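Local coordinates for particle-associated glycoside hydrolase (Acinetobacter phage Fri1, PDB 6C72), which probably degrades the capsular polysaccharide of Acinetobacter baumannii as a tailspike depolymerase during entry of the phage into its host, at residues D407-G419 with F428-Q441. Residues are numbered along the deposited sequence; the frame is centred on the assembly and turned at random.
Sequences DLKGFSYNTLVTG and FQDTTFENNIVATQ
Gly-410 and Thr-432 form a single parallel-running bridge between 407-419 and 428-441, in which Thr-432 N gives a hydrogen bond of 2.9 Å to Lys-409 O; from there the two segments keep company as far as Thr-418 and Gln-441. Beyond the bridge, Phe-411 turns its ring inward, CG lying opposite the backbone N (chi1 172°), near parallel to the Phe-433 ring, planes 26° apart, but slid so far along that the two barely overlap. Its CB sits over one face of the Phe-433 ring, 3.4 Å from CE1, while Phe-428 and Val-438 CG1 close in obliquely. Leu-403, on the strand 402-403 that pairs in parallel with 422-429, touches Phe-411 and Phe-428. The two segments are loops and short strands on neighbouring coils of a parallel beta-helix, the fold of many phage tailspikes. Asn-436 ND2 donates to Ser-412 OG at 3.0 Å, nearly in the amide plane, and to a water shared with Phe-411 N and Thr-432 O; OD1 takes the Val-438 N-H, capping the helical turn, and a proton from a second water bound by Ser-412 OG and Thr-415 N. The Gln-441 side chain, extended beyond CG, sets OE1 beside Val-417 N, which donates to it at 2.9 Å from above the carbonyl plane. The Lys-409 and Asp-430 side chains run side by side, and NZ makes a salt bridge to OD2 at 3.1 Å and a further bond to Gly-405 O, whereas Asp-430 OD1 accepts from Thr-452 N.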
loop_
_atom_site.group_PDB
_atom_site.type_symbol
_atom_site.label_atom_id
_atom_site.label_comp_id
_atom_site.label_asym_id
_atom_site.label_seq_id
_atom_site.Cartn_x
_atom_site.Cartn_y
_atom_site.Cartn_z
ATOM N N ASP A 407 -12.506 -24.107 -13.742
ATOM C CA ASP A 407 -13.197 -24.137 -15.024
ATOM C C ASP A 407 -12.190 -24.313 -16.153
ATOM O O ASP A 407 -11.782 -25.439 -16.453
ATOM C CB ASP A 407 -14.015 -22.863 -15.229
ATOM C CG ASP A 407 -15.088 -23.023 -16.287
ATOM O OD1 ASP A 407 -15.280 -24.154 -16.785
ATOM O OD2 ASP A 407 -15.736 -22.011 -16.635
ATOM N N LEU A 408 -11.801 -23.215 -16.802
ATOM C CA LEU A 408 -10.768 -23.274 -17.830
ATOM C C LEU A 408 -9.378 -23.376 -17.206
ATOM O O LEU A 408 -9.101 -22.809 -16.147
ATOM C CB LEU A 408 -10.849 -22.060 -18.755
ATOM C CG LEU A 408 -12.148 -21.976 -19.565
ATOM C CD1 LEU A 408 -12.148 -20.768 -20.497
ATOM C CD2 LEU A 408 -12.389 -23.269 -20.340
ATOM N N LYS A 409 -8.496 -24.105 -17.881
ATOM C CA LYS A 409 -7.169 -24.404 -17.361
ATOM C C LYS A 409 -6.078 -23.446 -17.833
ATOM O O LYS A 409 -4.932 -23.580 -17.395
ATOM C CB LYS A 409 -6.777 -25.831 -17.748
ATOM C CG LYS A 409 -7.766 -26.900 -17.310
ATOM C CD LYS A 409 -7.692 -27.113 -15.816
ATOM C CE LYS A 409 -8.540 -28.294 -15.371
ATOM N NZ LYS A 409 -8.350 -28.541 -13.914
ATOM N N GLY A 410 -6.383 -22.513 -18.723
ATOM C CA GLY A 410 -5.365 -21.631 -19.259
ATOM C C GLY A 410 -5.022 -20.479 -18.337
ATOM O O GLY A 410 -5.707 -20.182 -17.357
ATOM N N PHE A 411 -3.909 -19.815 -18.648
ATOM C CA PHE A 411 -3.582 -18.600 -17.906
ATOM C C PHE A 411 -4.390 -17.416 -18.419
ATOM O O PHE A 411 -4.851 -16.582 -17.631
ATOM C CB PHE A 411 -2.086 -18.309 -17.987
ATOM C CG PHE A 411 -1.693 -16.972 -17.422
ATOM C CD1 PHE A 411 -1.463 -16.821 -16.069
ATOM C CD2 PHE A 411 -1.534 -15.872 -18.251
ATOM C CE1 PHE A 411 -1.095 -15.604 -15.544
ATOM C CE2 PHE A 411 -1.168 -14.645 -17.738
ATOM C CZ PHE A 411 -0.951 -14.504 -16.383
ATOM N N SER A 412 -4.575 -17.332 -19.730
ATOM C CA SER A 412 -5.234 -16.187 -20.332
ATOM C C SER A 412 -5.775 -16.608 -21.683
ATOM O O SER A 412 -5.422 -17.657 -22.219
ATOM C CB SER A 412 -4.276 -14.996 -20.467
ATOM O OG SER A 412 -3.167 -15.324 -21.286
ATOM N N TYR A 413 -6.652 -15.778 -22.219
ATOM C CA TYR A 413 -7.177 -15.940 -23.561
ATOM C C TYR A 413 -6.833 -14.686 -24.349
ATOM O O TYR A 413 -7.086 -13.574 -23.880
ATOM C CB TYR A 413 -8.696 -16.170 -23.531
ATOM C CG TYR A 413 -9.368 -15.898 -24.855
ATOM C CD1 TYR A 413 -9.239 -16.786 -25.925
ATOM C CD2 TYR A 413 -10.110 -14.739 -25.046
ATOM C CE1 TYR A 413 -9.838 -16.523 -27.143
ATOM C CE2 TYR A 413 -10.714 -14.464 -26.257
ATOM C CZ TYR A 413 -10.579 -15.355 -27.301
ATOM O OH TYR A 413 -11.186 -15.073 -28.505
ATOM N N ASN A 414 -6.209 -14.863 -25.518
ATOM C CA ASN A 414 -6.040 -13.770 -26.478
ATOM C C ASN A 414 -5.319 -12.572 -25.860
ATOM O O ASN A 414 -5.603 -11.422 -26.195
ATOM C CB ASN A 414 -7.404 -13.349 -27.043
ATOM C CG ASN A 414 -7.298 -12.538 -28.320
ATOM O OD1 ASN A 414 -6.398 -12.743 -29.136
ATOM N ND2 ASN A 414 -8.231 -11.602 -28.500
ATOM N N THR A 415 -4.398 -12.826 -24.931
ATOM C CA THR A 415 -3.728 -11.772 -24.179
ATOM C C THR A 415 -2.277 -11.617 -24.636
ATOM O O THR A 415 -1.626 -12.596 -25.018
ATOM C CB THR A 415 -3.816 -12.075 -22.681
ATOM O OG1 THR A 415 -5.201 -12.161 -22.324
ATOM C CG2 THR A 415 -3.180 -10.988 -21.855
ATOM N N LEU A 416 -1.784 -10.374 -24.630
ATOM C CA LEU A 416 -0.405 -10.050 -24.987
ATOM C C LEU A 416 0.197 -9.196 -23.882
ATOM O O LEU A 416 -0.470 -8.296 -23.358
ATOM C CB LEU A 416 -0.326 -9.291 -26.304
ATOM C CG LEU A 416 -0.957 -9.912 -27.546
ATOM C CD1 LEU A 416 -1.141 -8.841 -28.615
ATOM C CD2 LEU A 416 -0.079 -11.060 -28.068
ATOM N N VAL A 417 1.437 -9.500 -23.492
ATOM C CA VAL A 417 2.139 -8.718 -22.486
ATOM C C VAL A 417 3.536 -8.416 -23.011
ATOM O O VAL A 417 3.923 -8.853 -24.096
ATOM C CB VAL A 417 2.204 -9.424 -21.108
ATOM C CG1 VAL A 417 0.816 -9.874 -20.649
ATOM C CG2 VAL A 417 3.199 -10.592 -21.099
ATOM N N THR A 418 4.299 -7.664 -22.232
ATOM C CA THR A 418 5.710 -7.456 -22.529
ATOM C C THR A 418 6.530 -7.996 -21.367
ATOM O O THR A 418 5.991 -8.491 -20.369
ATOM C CB THR A 418 6.021 -5.981 -22.791
ATOM O OG1 THR A 418 6.212 -5.303 -21.548
ATOM C CG2 THR A 418 4.893 -5.317 -23.550
ATOM N N GLY A 419 7.849 -7.907 -21.509
ATOM C CA GLY A 419 8.752 -8.361 -20.470
ATOM C C GLY A 419 8.677 -7.567 -19.190
ATOM O O GLY A 419 9.196 -8.026 -18.166
ATOM N N PHE A 428 0.058 -22.079 -9.499
ATOM C CA PHE A 428 -0.594 -22.474 -10.741
ATOM C C PHE A 428 -1.103 -23.906 -10.587
ATOM O O PHE A 428 -0.333 -24.866 -10.698
ATOM C CB PHE A 428 0.366 -22.337 -11.922
ATOM C CG PHE A 428 0.731 -20.906 -12.260
ATOM C CD1 PHE A 428 -0.239 -20.005 -12.672
ATOM C CD2 PHE A 428 2.048 -20.475 -12.198
ATOM C CE1 PHE A 428 0.102 -18.688 -12.997
ATOM C CE2 PHE A 428 2.394 -19.170 -12.523
ATOM C CZ PHE A 428 1.427 -18.277 -12.923
ATOM N N GLN A 429 -2.398 -24.053 -10.317
ATOM C CA GLN A 429 -3.004 -25.375 -10.221
ATOM C C GLN A 429 -3.533 -25.757 -11.591
ATOM O O GLN A 429 -4.524 -25.183 -12.059
ATOM C CB GLN A 429 -4.123 -25.435 -9.184
ATOM C CG GLN A 429 -4.631 -26.858 -8.994
ATOM C CD GLN A 429 -5.592 -27.005 -7.836
ATOM O OE1 GLN A 429 -5.271 -27.625 -6.820
ATOM N NE2 GLN A 429 -6.788 -26.444 -7.986
ATOM N N ASP A 430 -2.862 -26.720 -12.230
ATOM C CA ASP A 430 -3.196 -27.251 -13.547
ATOM C C ASP A 430 -3.108 -26.197 -14.645
ATOM O O ASP A 430 -3.583 -26.440 -15.758
ATOM C CB ASP A 430 -4.598 -27.891 -13.590
ATOM C CG ASP A 430 -4.733 -29.130 -12.709
ATOM O OD1 ASP A 430 -3.752 -29.877 -12.534
ATOM O OD2 ASP A 430 -5.860 -29.391 -12.230
ATOM N N THR A 431 -2.516 -25.036 -14.369
ATOM C CA THR A 431 -2.461 -23.957 -15.351
ATOM C C THR A 431 -1.594 -24.351 -16.538
ATOM O O THR A 431 -0.419 -24.692 -16.369
ATOM C CB THR A 431 -1.907 -22.684 -14.719
ATOM O OG1 THR A 431 -2.549 -22.453 -13.461
ATOM C CG2 THR A 431 -2.140 -21.490 -15.644
ATOM N N THR A 432 -2.162 -24.305 -17.739
ATOM C CA THR A 432 -1.407 -24.592 -18.951
ATOM C C THR A 432 -1.045 -23.299 -19.672
ATOM O O THR A 432 -1.892 -22.413 -19.851
ATOM C CB THR A 432 -2.184 -25.511 -19.891
ATOM O OG1 THR A 432 -1.473 -25.620 -21.132
ATOM C CG2 THR A 432 -3.588 -24.963 -20.153
ATOM N N PHE A 433 0.221 -23.194 -20.078
ATOM C CA PHE A 433 0.699 -22.129 -20.949
ATOM C C PHE A 433 0.975 -22.654 -22.357
ATOM O O PHE A 433 1.659 -21.986 -23.137
ATOM C CB PHE A 433 1.963 -21.480 -20.373
ATOM C CG PHE A 433 1.712 -20.534 -19.215
ATOM C CD1 PHE A 433 1.499 -19.168 -19.438
ATOM C CD2 PHE A 433 1.720 -21.001 -17.897
ATOM C CE1 PHE A 433 1.284 -18.295 -18.372
ATOM C CE2 PHE A 433 1.511 -20.132 -16.832
ATOM C CZ PHE A 433 1.283 -18.773 -17.071
ATOM N N GLU A 434 0.480 -23.852 -22.687
ATOM C CA GLU A 434 0.662 -24.407 -24.025
ATOM C C GLU A 434 0.040 -23.493 -25.078
ATOM O O GLU A 434 -1.134 -23.121 -24.985
ATOM C CB GLU A 434 0.049 -25.809 -24.115
ATOM C CG GLU A 434 0.253 -26.493 -25.480
ATOM C CD GLU A 434 -0.390 -27.887 -25.599
ATOM O OE1 GLU A 434 -1.181 -28.275 -24.706
ATOM O OE2 GLU A 434 -0.105 -28.597 -26.597
ATOM N N ASN A 435 0.847 -23.128 -26.078
ATOM C CA ASN A 435 0.460 -22.249 -27.181
ATOM C C ASN A 435 0.091 -20.846 -26.712
ATOM O O ASN A 435 -0.541 -20.086 -27.452
ATOM C CB ASN A 435 -0.703 -22.836 -27.990
ATOM C CG ASN A 435 -0.449 -24.254 -28.427
ATOM O OD1 ASN A 435 -1.321 -25.116 -28.314
ATOM N ND2 ASN A 435 0.757 -24.515 -28.908
ATOM N N ASN A 436 0.462 -20.473 -25.494
ATOM C CA ASN A 436 0.176 -19.144 -24.974
ATOM C C ASN A 436 1.422 -18.283 -25.111
ATOM O O ASN A 436 2.395 -18.468 -24.374
ATOM C CB ASN A 436 -0.273 -19.194 -23.519
ATOM C CG ASN A 436 -0.823 -17.855 -23.050
ATOM O OD1 ASN A 436 -0.506 -16.821 -23.634
ATOM N ND2 ASN A 436 -1.647 -17.864 -22.006
ATOM N N ILE A 437 1.350 -17.283 -25.994
ATOM C CA ILE A 437 2.491 -16.429 -26.277
ATOM C C ILE A 437 2.940 -15.651 -25.046
ATOM O O ILE A 437 4.104 -15.236 -24.972
ATOM C CB ILE A 437 2.137 -15.482 -27.443
ATOM C CG1 ILE A 437 3.388 -14.766 -27.966
ATOM C CG2 ILE A 437 1.008 -14.503 -27.028
ATOM C CD1 ILE A 437 3.155 -13.999 -29.232
ATOM N N VAL A 438 2.057 -15.467 -24.059
ATOM C CA VAL A 438 2.447 -14.778 -22.829
ATOM C C VAL A 438 3.649 -15.470 -22.196
ATOM O O VAL A 438 4.523 -14.811 -21.609
ATOM C CB VAL A 438 1.254 -14.716 -21.844
ATOM C CG1 VAL A 438 1.699 -14.259 -20.446
ATOM C CG2 VAL A 438 0.148 -13.814 -22.374
ATOM N N ALA A 439 3.735 -16.794 -22.327
ATOM C CA ALA A 439 4.849 -17.515 -21.727
ATOM C C ALA A 439 6.189 -17.144 -22.349
ATOM O O ALA A 439 7.220 -17.306 -21.690
ATOM C CB ALA A 439 4.619 -19.027 -21.833
ATOM N N THR A 440 6.208 -16.622 -23.574
ATOM C CA THR A 440 7.455 -16.189 -24.193
ATOM C C THR A 440 7.692 -14.693 -24.054
ATOM O O THR A 440 8.742 -14.206 -24.472
ATOM C CB THR A 440 7.501 -16.573 -25.688
ATOM O OG1 THR A 440 6.632 -15.717 -26.441
ATOM C CG2 THR A 440 7.085 -18.019 -25.905
ATOM N N GLN A 441 6.747 -13.958 -23.479
ATOM C CA GLN A 441 6.816 -12.510 -23.381
ATOM C C GLN A 441 7.091 -12.020 -21.974
ATOM O O GLN A 441 7.917 -11.130 -21.785
ATOM C CB GLN A 441 5.507 -11.886 -23.862
ATOM C CG GLN A 441 5.185 -12.114 -25.311
ATOM C CD GLN A 441 3.810 -11.582 -25.643
ATOM O OE1 GLN A 441 2.915 -11.568 -24.790
ATOM N NE2 GLN A 441 3.630 -11.131 -26.877
HETATM O O HOH W 1 -2.738 -20.232 -21.347
HETATM O O HOH W 2 -2.960 -15.354 -23.980
#